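Local coordinates for protein separin (Saccharomyces cerevisiae, PDB 5U1T) that is a caspase-like cysteine protease that cleaves the MCD1/SCC1 subunit of cohesin at the onset of anaphase, and is held inactive by securin through most of the cell cycle, at residues A[602-605]-A[606-610]; A[639-642]-A[643-646]; A[1219-1222]-A[1223-1227]; A[1231-1235]-A[1236-1240]. All coordinates share one frame; numbering follows the deposited sequence.

Interaction 1 (A[602-605]-A[606-610]); sequences SFEM and DFVKM
Val608 lays its CG2 methyl over the backbone carbonyl of Glu604, one turn back in helix 602-617, with CG2 3.2 Å from Glu604 O. That methyl stands beside its own backbone N, on the flank facing the preceding turn, which brings it within 4.4 Å of the Glu604 CG methylene, a loose approach. Underneath, Val608 N donates to Glu604 O at 2.9 Å, nearly in line with the carbonyl, one rung of the i to i+4 ladder of an alpha-helix. The next rung repeats the pattern with a longer side chain. Lys609 N bonds to Met605 O, and the lysine chain, bent at chi2 (140°) and chi3 (53°), curls alongside the same oxygen, with CD 3.2 Å from Met605 O. Its ammonium ends up near Asp606, forming a long salt bridge of 3.7 Å between Lys609 NZ and Asp606 OD1. Phe607 takes the buried flank, its CB riding on Glu604 O at 3.1 Å. Tyr585 serves both residues: its ring meets Phe607 edge-to-face and its hydroxyl bonds to Glu604 OE1, while Tyr638 and Trp589 also bond to that carboxylate. The Phe603 ring meets an aromatic ring of the other protein chain, the two planes nearly parallel. Across the two segments themselves, the hydrogen bonds are all main-chain ones, and the side chains add mostly carbon contacts, several against carbonyl oxygens. The charges sort accordingly: Glu604 is buried among three neutral partners, which would probably stabilise its ionised form, while Asp606 and Lys609 stay at the partly exposed face.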
loop_
_atom_site.group_PDB
_atom_site.type_symbol
_atom_site.label_atom_id
_atom_site.label_comp_id
_atom_site.label_asym_id
_atom_site.label_seq_id
_atom_site.Cartn_x
_atom_site.Cartn_y
_atom_site.Cartn_z
ATOM N N SER A 602 -16.504 20.060 2.238
ATOM C CA SER A 602 -15.283 19.364 2.486
ATOM C C SER A 602 -15.696 17.986 2.831
ATOM O O SER A 602 -14.960 17.052 2.666
ATOM C CB SER A 602 -14.520 20.003 3.620
ATOM O OG SER A 602 -15.077 19.652 4.853
ATOM N N PHE A 603 -16.902 17.864 3.321
ATOM C CA PHE A 603 -17.464 16.562 3.612
ATOM C C PHE A 603 -17.547 15.741 2.313
ATOM O O PHE A 603 -17.283 14.539 2.296
ATOM C CB PHE A 603 -18.831 16.742 4.250
ATOM C CG PHE A 603 -19.503 15.479 4.647
ATOM C CD1 PHE A 603 -19.034 14.731 5.716
ATOM C CD2 PHE A 603 -20.653 15.066 3.996
ATOM C CE1 PHE A 603 -19.689 13.594 6.122
ATOM C CE2 PHE A 603 -21.303 13.911 4.390
ATOM C CZ PHE A 603 -20.817 13.180 5.463
ATOM N N GLU A 604 -17.905 16.399 1.220
ATOM C CA GLU A 604 -18.017 15.690 -0.037
ATOM C C GLU A 604 -16.640 15.466 -0.693
ATOM O O GLU A 604 -16.376 14.378 -1.197
ATOM C CB GLU A 604 -18.945 16.423 -0.991
ATOM C CG GLU A 604 -19.226 15.612 -2.217
ATOM C CD GLU A 604 -19.985 16.382 -3.244
ATOM O OE1 GLU A 604 -19.792 16.108 -4.438
ATOM O OE2 GLU A 604 -20.769 17.280 -2.861
ATOM N N MET A 605 -15.786 16.492 -0.664
ATOM C CA MET A 605 -14.386 16.396 -1.086
ATOM C C MET A 605 -13.653 15.202 -0.487
ATOM O O MET A 605 -13.012 14.430 -1.195
ATOM C CB MET A 605 -13.617 17.665 -0.711
ATOM C CG MET A 605 -14.098 18.918 -1.407
ATOM S SD MET A 605 -13.839 18.715 -3.173
ATOM C CE MET A 605 -15.508 18.346 -3.770
ATOM N N ASP A 606 -13.731 15.082 0.829
ATOM C CA ASP A 606 -13.085 13.996 1.538
ATOM C C ASP A 606 -13.712 12.683 1.170
ATOM O O ASP A 606 -13.042 11.665 1.167
ATOM C CB ASP A 606 -13.177 14.186 3.046
ATOM C CG ASP A 606 -12.432 15.405 3.521
ATOM O OD1 ASP A 606 -11.703 16.035 2.703
ATOM O OD2 ASP A 606 -12.580 15.735 4.724
ATOM N N PHE A 607 -15.011 12.716 0.881
ATOM C CA PHE A 607 -15.747 11.513 0.517
ATOM C C PHE A 607 -15.228 10.932 -0.800
ATOM O O PHE A 607 -14.930 9.735 -0.897
ATOM C CB PHE A 607 -17.241 11.805 0.401
ATOM C CG PHE A 607 -17.996 10.760 -0.359
ATOM C CD1 PHE A 607 -18.160 9.485 0.163
ATOM C CD2 PHE A 607 -18.537 11.046 -1.607
ATOM C CE1 PHE A 607 -18.846 8.512 -0.546
ATOM C CE2 PHE A 607 -19.230 10.078 -2.317
ATOM C CZ PHE A 607 -19.382 8.807 -1.781
ATOM N N VAL A 608 -15.133 11.808 -1.796
ATOM C CA VAL A 608 -14.691 11.457 -3.127
ATOM C C VAL A 608 -13.287 10.878 -3.096
ATOM O O VAL A 608 -13.027 9.855 -3.738
ATOM C CB VAL A 608 -14.714 12.664 -4.044
ATOM C CG1 VAL A 608 -14.235 12.295 -5.416
ATOM C CG2 VAL A 608 -16.090 13.216 -4.116
ATOM N N LYS A 609 -12.388 11.521 -2.358
ATOM C CA LYS A 609 -11.043 10.997 -2.198
ATOM C C LYS A 609 -11.073 9.594 -1.590
ATOM O O LYS A 609 -10.391 8.685 -2.080
ATOM C CB LYS A 609 -10.191 11.936 -1.349
ATOM C CG LYS A 609 -9.722 13.162 -2.119
ATOM C CD LYS A 609 -9.774 14.448 -1.295
ATOM C CE LYS A 609 -9.052 14.330 0.042
ATOM N NZ LYS A 609 -8.689 15.682 0.544
ATOM N N MET A 610 -11.891 9.401 -0.560
ATOM C CA MET A 610 -12.007 8.100 0.085
ATOM C C MET A 610 -12.650 7.035 -0.839
ATOM O O MET A 610 -12.458 5.830 -0.651
ATOM C CB MET A 610 -12.794 8.244 1.385
ATOM C CG MET A 610 -12.614 7.142 2.398
ATOM S SD MET A 610 -10.993 6.306 2.447
ATOM C CE MET A 610 -9.759 7.633 2.631
#

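Interaction 2 (A[639-642]-A[643-646]); sequences SSIV and PYAD
Ile641 and Tyr644 meet at the first turn of helix 642-655, which starts straight after a short loop from helix 635-638. The packed side is held by Ile641 O, which Tyr644 N binds at 2.7 Å and Ala645 N more weakly, and by Ile641 and Ala645, both buried against Ile631 of helix 621-633. CG of Tyr644 stands beside its own backbone N (chi1 -73°), which swings the ring back until Ile641 O sits at its edge, in its plane; the approach of Ile641 CG1 to Tyr644 CD1, 4.3 Å, is a loose one. Pro643 belongs to the packed part too: its CD lies 3.6 Å from Val642 CB, and the ring also touches Leu685 of helix 680-689. A glycine here would probably take a packing surface from Val642 and Leu685 and set the backbone of this first turn free to turn. The solvent side is looser, for Ser639 and Ser640 are exposed and approach the helix mainly through their carbonyls, which face the Pro643 ring. Further on, Asp646 N bonds to Val642 O, and Asp646 OD1 pairs with Lys632, while Asp646 OD2 rests 4.0 Å from the Val642 CG1 methyl.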
loop_
_atom_site.group_PDB
_atom_site.type_symbol
_atom_site.label_atom_id
_atom_site.label_comp_id
_atom_site.label_asym_id
_atom_site.label_seq_id
_atom_site.Cartn_x
_atom_site.Cartn_y
_atom_site.Cartn_z
ATOM N N SER A 639 -12.603 21.377 -9.030
ATOM C CA SER A 639 -11.255 21.640 -9.513
ATOM C C SER A 639 -10.213 21.298 -8.462
ATOM O O SER A 639 -9.106 20.877 -8.804
ATOM C CB SER A 639 -11.099 23.102 -9.937
ATOM O OG SER A 639 -10.562 23.885 -8.878
ATOM N N SER A 640 -10.567 21.467 -7.190
ATOM C CA SER A 640 -9.622 21.247 -6.091
ATOM C C SER A 640 -9.276 19.772 -5.936
ATOM O O SER A 640 -8.228 19.404 -5.405
ATOM C CB SER A 640 -10.189 21.792 -4.764
ATOM O OG SER A 640 -11.059 20.866 -4.117
ATOM N N ILE A 641 -10.172 18.929 -6.417
ATOM C CA ILE A 641 -10.065 17.501 -6.197
ATOM C C ILE A 641 -9.530 16.783 -7.442
ATOM O O ILE A 641 -9.087 15.646 -7.360
ATOM C CB ILE A 641 -11.428 16.946 -5.804
ATOM C CG1 ILE A 641 -11.299 15.892 -4.743
ATOM C CG2 ILE A 641 -12.183 16.390 -7.004
ATOM C CD1 ILE A 641 -12.628 15.304 -4.456
ATOM N N VAL A 642 -9.562 17.472 -8.585
ATOM C CA VAL A 642 -9.130 16.928 -9.874
ATOM C C VAL A 642 -7.695 16.347 -9.895
ATOM O O VAL A 642 -7.431 15.400 -10.637
ATOM C CB VAL A 642 -9.267 18.007 -10.985
ATOM C CG1 VAL A 642 -8.606 17.561 -12.282
ATOM C CG2 VAL A 642 -10.729 18.315 -11.232
ATOM N N PRO A 643 -6.764 16.898 -9.092
ATOM C CA PRO A 643 -5.505 16.154 -8.919
ATOM C C PRO A 643 -5.704 14.692 -8.498
ATOM O O PRO A 643 -4.896 13.823 -8.855
ATOM C CB PRO A 643 -4.791 16.931 -7.805
ATOM C CG PRO A 643 -5.247 18.340 -8.009
ATOM C CD PRO A 643 -6.671 18.264 -8.536
ATOM N N TYR A 644 -6.758 14.420 -7.737
ATOM C CA TYR A 644 -7.013 13.055 -7.311
ATOM C C TYR A 644 -7.642 12.261 -8.432
ATOM O O TYR A 644 -7.352 11.073 -8.594
ATOM C CB TYR A 644 -7.914 13.007 -6.085
ATOM C CG TYR A 644 -7.230 13.432 -4.817
ATOM C CD1 TYR A 644 -7.122 14.779 -4.488
ATOM C CD2 TYR A 644 -6.714 12.495 -3.941
ATOM C CE1 TYR A 644 -6.508 15.178 -3.334
ATOM C CE2 TYR A 644 -6.103 12.883 -2.784
ATOM C CZ TYR A 644 -6.004 14.228 -2.481
ATOM O OH TYR A 644 -5.397 14.636 -1.314
ATOM N N ALA A 645 -8.512 12.903 -9.199
ATOM C CA ALA A 645 -9.122 12.205 -10.306
ATOM C C ALA A 645 -8.021 11.837 -11.299
ATOM O O ALA A 645 -8.018 10.736 -11.821
ATOM C CB ALA A 645 -10.195 13.043 -10.949
ATOM N N ASP A 646 -7.065 12.737 -11.520
ATOM C CA ASP A 646 -6.006 12.502 -12.499
ATOM C C ASP A 646 -5.088 11.350 -12.079
ATOM O O ASP A 646 -4.859 10.437 -12.867
ATOM C CB ASP A 646 -5.189 13.779 -12.743
ATOM C CG ASP A 646 -5.826 14.685 -13.803
ATOM O OD1 ASP A 646 -6.734 14.201 -14.509
ATOM O OD2 ASP A 646 -5.434 15.872 -13.944
#

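Interaction 3 (A[1219-1222]-A[1223-1227]); sequences RYDL and DKRMQ
Leu1222 and Arg1225 run side by side and point the same way, one turn apart on helix 1209-1237. The leucine methyl CD2 lies over one face of the guanidinium, 3.8 Å from Arg1225 NH1 and 4.1 Å from Arg1225 CZ, so the flat group rests on a hydrocarbon. The bend at chi3 of the arginine (42°) turns the guanidinium back over that methyl. Asp1221, four residues before, crosses the arginine chain obliquely, and here the meeting is with carbon: Asp1221 OD1 is 3.8 Å from Arg1225 CD. The carboxylate and guanidinium planes stand 74° apart and the charged atoms do not touch, OD1 of Asp1221 being 5.2 Å from Arg1225 NE. The arginine's charge goes to Glu1193 of helix 1180-1198 through NH1. Were Arg1225 cut back to an alanine, Glu1193 would probably lose this salt-bridge partner and the CD2 methyl of Leu1222 the flat group lying over it. In the backbone, Arg1225 N bonds to Asp1221 O at 3.0 Å, and Met1226 N to Leu1222 O. This is the i to i+3 and i+4 side-chain packing of an alpha-helix, placed where helix 1209-1237 packs on helix 1180-1198 in the C50 protease region; the Arg1219 side chain is about 8 Å from that of Cys1497, the probable active-site cysteine.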
loop_
_atom_site.group_PDB
_atom_site.type_symbol
_atom_site.label_atom_id
_atom_site.label_comp_id
_atom_site.label_asym_id
_atom_site.label_seq_id
_atom_site.Cartn_x
_atom_site.Cartn_y
_atom_site.Cartn_z
ATOM N N ARG A 1219 11.749 -54.355 7.673
ATOM C CA ARG A 1219 12.973 -53.778 7.113
ATOM C C ARG A 1219 13.634 -54.718 6.097
ATOM O O ARG A 1219 14.149 -54.265 5.073
ATOM C CB ARG A 1219 13.965 -53.409 8.213
ATOM C CG ARG A 1219 13.442 -52.376 9.185
ATOM C CD ARG A 1219 14.564 -51.589 9.803
ATOM N NE ARG A 1219 14.902 -50.423 8.999
ATOM C CZ ARG A 1219 16.083 -50.237 8.427
ATOM N NH1 ARG A 1219 17.024 -51.149 8.579
ATOM N NH2 ARG A 1219 16.325 -49.143 7.708
ATOM N N TYR A 1220 13.623 -56.018 6.362
ATOM C CA TYR A 1220 14.149 -56.975 5.386
ATOM C C TYR A 1220 13.295 -56.928 4.113
ATOM O O TYR A 1220 13.776 -57.163 3.001
ATOM C CB TYR A 1220 14.185 -58.394 5.966
ATOM C CG TYR A 1220 15.534 -58.811 6.528
ATOM C CD1 TYR A 1220 15.874 -58.554 7.855
ATOM C CD2 TYR A 1220 16.470 -59.494 5.730
ATOM C CE1 TYR A 1220 17.116 -58.960 8.386
ATOM C CE2 TYR A 1220 17.720 -59.906 6.251
ATOM C CZ TYR A 1220 18.037 -59.625 7.591
ATOM O OH TYR A 1220 19.268 -60.019 8.112
ATOM N N ASP A 1221 12.023 -56.600 4.289
ATOM C CA ASP A 1221 11.092 -56.501 3.181
ATOM C C ASP A 1221 11.288 -55.228 2.379
ATOM O O ASP A 1221 11.182 -55.211 1.153
ATOM C CB ASP A 1221 9.674 -56.553 3.704
ATOM C CG ASP A 1221 8.717 -56.991 2.664
ATOM O OD1 ASP A 1221 8.241 -56.131 1.890
ATOM O OD2 ASP A 1221 8.471 -58.212 2.603
ATOM N N LEU A 1222 11.549 -54.151 3.099
ATOM C CA LEU A 1222 11.865 -52.879 2.491
ATOM C C LEU A 1222 13.176 -52.986 1.728
ATOM O O LEU A 1222 13.328 -52.390 0.663
ATOM C CB LEU A 1222 11.937 -51.786 3.564
ATOM C CG LEU A 1222 10.590 -51.256 4.039
ATOM C CD1 LEU A 1222 10.735 -50.398 5.302
ATOM C CD2 LEU A 1222 9.950 -50.459 2.911
ATOM N N ASP A 1223 14.109 -53.761 2.272
ATOM C CA ASP A 1223 15.404 -53.956 1.633
ATOM C C ASP A 1223 15.238 -54.703 0.309
ATOM O O ASP A 1223 15.889 -54.356 -0.669
ATOM C CB ASP A 1223 16.366 -54.703 2.569
ATOM C CG ASP A 1223 17.796 -54.777 2.025
ATOM O OD1 ASP A 1223 18.537 -53.778 2.133
ATOM O OD2 ASP A 1223 18.190 -55.850 1.512
ATOM N N LYS A 1224 14.354 -55.701 0.268
ATOM C CA LYS A 1224 14.164 -56.473 -0.962
ATOM C C LYS A 1224 13.443 -55.648 -2.016
ATOM O O LYS A 1224 13.759 -55.752 -3.210
ATOM C CB LYS A 1224 13.385 -57.772 -0.721
ATOM C CG LYS A 1224 13.264 -58.658 -1.982
ATOM C CD LYS A 1224 12.478 -59.947 -1.695
ATOM C CE LYS A 1224 12.540 -60.975 -2.855
ATOM N NZ LYS A 1224 12.612 -62.451 -2.420
ATOM N N ARG A 1225 12.467 -54.850 -1.581
ATOM C CA ARG A 1225 11.754 -53.974 -2.492
ATOM C C ARG A 1225 12.727 -53.021 -3.179
ATOM O O ARG A 1225 12.621 -52.794 -4.387
ATOM C CB ARG A 1225 10.675 -53.201 -1.757
ATOM C CG ARG A 1225 9.493 -54.046 -1.361
ATOM C CD ARG A 1225 8.491 -53.235 -0.540
ATOM N NE ARG A 1225 8.273 -51.881 -1.057
ATOM C CZ ARG A 1225 7.545 -50.951 -0.435
ATOM N NH1 ARG A 1225 6.960 -51.220 0.726
ATOM N NH2 ARG A 1225 7.395 -49.743 -0.973
ATOM N N MET A 1226 13.689 -52.488 -2.425
ATOM C CA MET A 1226 14.656 -51.567 -3.021
ATOM C C MET A 1226 15.636 -52.260 -3.964
ATOM O O MET A 1226 15.946 -51.744 -5.045
ATOM C CB MET A 1226 15.449 -50.817 -1.965
ATOM C CG MET A 1226 16.377 -49.819 -2.626
ATOM S SD MET A 1226 17.245 -48.730 -1.512
ATOM C CE MET A 1226 15.875 -47.797 -0.813
ATOM N N GLN A 1227 16.137 -53.416 -3.550
ATOM C CA GLN A 1227 16.977 -54.223 -4.418
ATOM C C GLN A 1227 16.281 -54.543 -5.743
ATOM O O GLN A 1227 16.894 -54.493 -6.806
ATOM C CB GLN A 1227 17.365 -55.525 -3.728
ATOM C CG GLN A 1227 18.009 -56.537 -4.675
ATOM C CD GLN A 1227 18.395 -57.828 -3.991
ATOM O OE1 GLN A 1227 17.586 -58.445 -3.289
ATOM N NE2 GLN A 1227 19.645 -58.249 -4.187
#

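Interaction 4 (A[1231-1235]-A[1236-1240]); sequences NNIEN and SWFNG
CG1 of Ile1233 (chi1 -80°) and CG of Trp1237 (chi1 -63°) both stand beside their own backbone N, which brings the isoleucine under the indole near the C-terminal end of helix 1209-1237. The result is a CH-pi contact between residues four apart: Ile1233 CG1 sits 3.7 Å from the centroid of the six-membered ring of Trp1237, only 4° off the ring normal. CG2 of Ile1233 lies on the same face, displaced toward the rim, 3.6 Å from Trp1237 CE3. The isoleucine thus spreads both branches beneath the benzo half of the ring system. The same CG2 methyl also meets the edge of the Phe1238 ring, in its plane, with Phe1238 CE1 3.9 Å from Ile1233 CG2. One carbonyl serves two donors here. Ile1233 O takes Trp1237 N at 2.9 Å, in the carbonyl plane, and also Ser1236 N at 3.2 Å, well above that plane. The second is an i to i+3 bond beside the i to i+4 one. Around the contact, Trp1237 NE1 hydrogen-bonds to Leu1178 O and its ring touches Phe1180 and Ala1183 of helix 1180-1198, while the Phe1238 ring meets Phe1376 edge-to-face. Ser1236, at the partly exposed side of the turn, folds its hydroxyl back to the preceding turn, where Ser1236 OG gives a weak hydrogen bond of 3.2 Å to Asn1232 O.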
loop_
_atom_site.group_PDB
_atom_site.type_symbol
_atom_site.label_atom_id
_atom_site.label_comp_id
_atom_site.label_asym_id
_atom_site.label_seq_id
_atom_site.Cartn_x
_atom_site.Cartn_y
_atom_site.Cartn_z
ATOM N N ASN A 1231 17.245 -53.406 -9.528
ATOM C CA ASN A 1231 17.342 -54.431 -10.536
ATOM C C ASN A 1231 16.546 -54.074 -11.780
ATOM O O ASN A 1231 17.088 -54.121 -12.885
ATOM C CB ASN A 1231 16.888 -55.760 -9.979
ATOM C CG ASN A 1231 18.024 -56.712 -9.843
ATOM O OD1 ASN A 1231 18.801 -56.634 -8.875
ATOM N ND2 ASN A 1231 18.171 -57.609 -10.839
ATOM N N ASN A 1232 15.279 -53.695 -11.597
ATOM C CA ASN A 1232 14.423 -53.275 -12.709
ATOM C C ASN A 1232 15.078 -52.183 -13.521
ATOM O O ASN A 1232 15.075 -52.216 -14.745
ATOM C CB ASN A 1232 13.062 -52.760 -12.230
ATOM C CG ASN A 1232 12.228 -53.823 -11.520
ATOM O OD1 ASN A 1232 12.493 -55.036 -11.611
ATOM N ND2 ASN A 1232 11.190 -53.361 -10.803
ATOM N N ILE A 1233 15.636 -51.207 -12.817
ATOM C CA ILE A 1233 16.263 -50.074 -13.465
ATOM C C ILE A 1233 17.456 -50.538 -14.304
ATOM O O ILE A 1233 17.530 -50.212 -15.487
ATOM C CB ILE A 1233 16.662 -49.011 -12.423
ATOM C CG1 ILE A 1233 15.410 -48.203 -12.053
ATOM C CG2 ILE A 1233 17.757 -48.108 -12.963
ATOM C CD1 ILE A 1233 15.497 -47.409 -10.762
ATOM N N GLU A 1234 18.355 -51.321 -13.708
ATOM C CA GLU A 1234 19.486 -51.920 -14.433
ATOM C C GLU A 1234 19.088 -52.624 -15.710
ATOM O O GLU A 1234 19.749 -52.506 -16.736
ATOM C CB GLU A 1234 20.210 -52.933 -13.557
ATOM C CG GLU A 1234 21.364 -52.371 -12.804
ATOM C CD GLU A 1234 21.991 -53.397 -11.908
ATOM O OE1 GLU A 1234 22.404 -54.439 -12.452
ATOM O OE2 GLU A 1234 22.061 -53.169 -10.676
ATOM N N ASN A 1235 18.001 -53.375 -15.620
ATOM C CA ASN A 1235 17.608 -54.295 -16.675
ATOM C C ASN A 1235 16.582 -53.682 -17.626
ATOM O O ASN A 1235 16.005 -54.379 -18.449
ATOM C CB ASN A 1235 17.052 -55.595 -16.056
ATOM C CG ASN A 1235 18.090 -56.342 -15.182
ATOM O OD1 ASN A 1235 19.290 -56.350 -15.480
ATOM N ND2 ASN A 1235 17.620 -56.973 -14.106
ATOM N N SER A 1236 16.352 -52.381 -17.512
ATOM C CA SER A 1236 15.395 -51.703 -18.373
ATOM C C SER A 1236 16.002 -50.477 -19.000
ATOM O O SER A 1236 15.989 -50.304 -20.224
ATOM C CB SER A 1236 14.149 -51.289 -17.603
ATOM O OG SER A 1236 13.306 -52.396 -17.384
ATOM N N TRP A 1237 16.496 -49.625 -18.135
ATOM C CA TRP A 1237 17.000 -48.354 -18.533
ATOM C C TRP A 1237 18.264 -48.315 -19.339
ATOM O O TRP A 1237 18.448 -47.397 -20.097
ATOM C CB TRP A 1237 17.119 -47.485 -17.303
ATOM C CG TRP A 1237 15.825 -47.242 -16.681
ATOM C CD1 TRP A 1237 14.675 -47.813 -17.011
ATOM C CD2 TRP A 1237 15.540 -46.340 -15.627
ATOM N NE1 TRP A 1237 13.670 -47.344 -16.230
ATOM C CE2 TRP A 1237 14.186 -46.424 -15.371
ATOM C CE3 TRP A 1237 16.305 -45.466 -14.873
ATOM C CZ2 TRP A 1237 13.580 -45.680 -14.396
ATOM C CZ3 TRP A 1237 15.703 -44.733 -13.918
ATOM C CH2 TRP A 1237 14.363 -44.840 -13.679
ATOM N N PHE A 1238 19.140 -49.292 -19.192
ATOM C CA PHE A 1238 20.385 -49.257 -19.939
ATOM C C PHE A 1238 20.579 -50.435 -20.854
ATOM O O PHE A 1238 21.687 -50.897 -21.044
ATOM C CB PHE A 1238 21.549 -49.168 -18.982
ATOM C CG PHE A 1238 21.340 -48.193 -17.896
ATOM C CD1 PHE A 1238 20.555 -48.501 -16.836
ATOM C CD2 PHE A 1238 21.924 -46.964 -17.950
ATOM C CE1 PHE A 1238 20.355 -47.596 -15.840
ATOM C CE2 PHE A 1238 21.733 -46.056 -16.952
ATOM C CZ PHE A 1238 20.947 -46.376 -15.895
ATOM N N ASN A 1239 19.499 -50.910 -21.442
ATOM C CA ASN A 1239 19.600 -52.063 -22.290
ATOM C C ASN A 1239 20.491 -51.763 -23.460
ATOM O O ASN A 1239 20.159 -50.992 -24.336
ATOM C CB ASN A 1239 18.227 -52.569 -22.712
ATOM C CG ASN A 1239 17.333 -51.470 -23.181
ATOM O OD1 ASN A 1239 17.659 -50.293 -23.049
ATOM N ND2 ASN A 1239 16.196 -51.839 -23.736
ATOM N N GLY A 1240 21.668 -52.355 -23.425
ATOM C CA GLY A 1240 22.618 -52.198 -24.490
ATOM C C GLY A 1240 23.675 -51.155 -24.293
ATOM O O GLY A 1240 24.602 -51.092 -25.069
#

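Followed from the N terminus, the four contacts come in series; each is local, closes only a turn of backbone, and none nests in or crosses another. Interaction 1 lies in the first turns of helix 602-617. After helices 621-633 and 635-638 the chain returns, and interaction 2 opens helix 642-655 against it: Val608 CB meets Ile641 CD1 at 3.4 Å, and Lys609 packs on Tyr644, tying these helices together. Interactions 3 and 4 lie far off, with nearest atoms about 59 Å or more from the first pair. Both sit on helix 1209-1237, their centres about 19 Å apart, and both face helix 1180-1198 in the protease region.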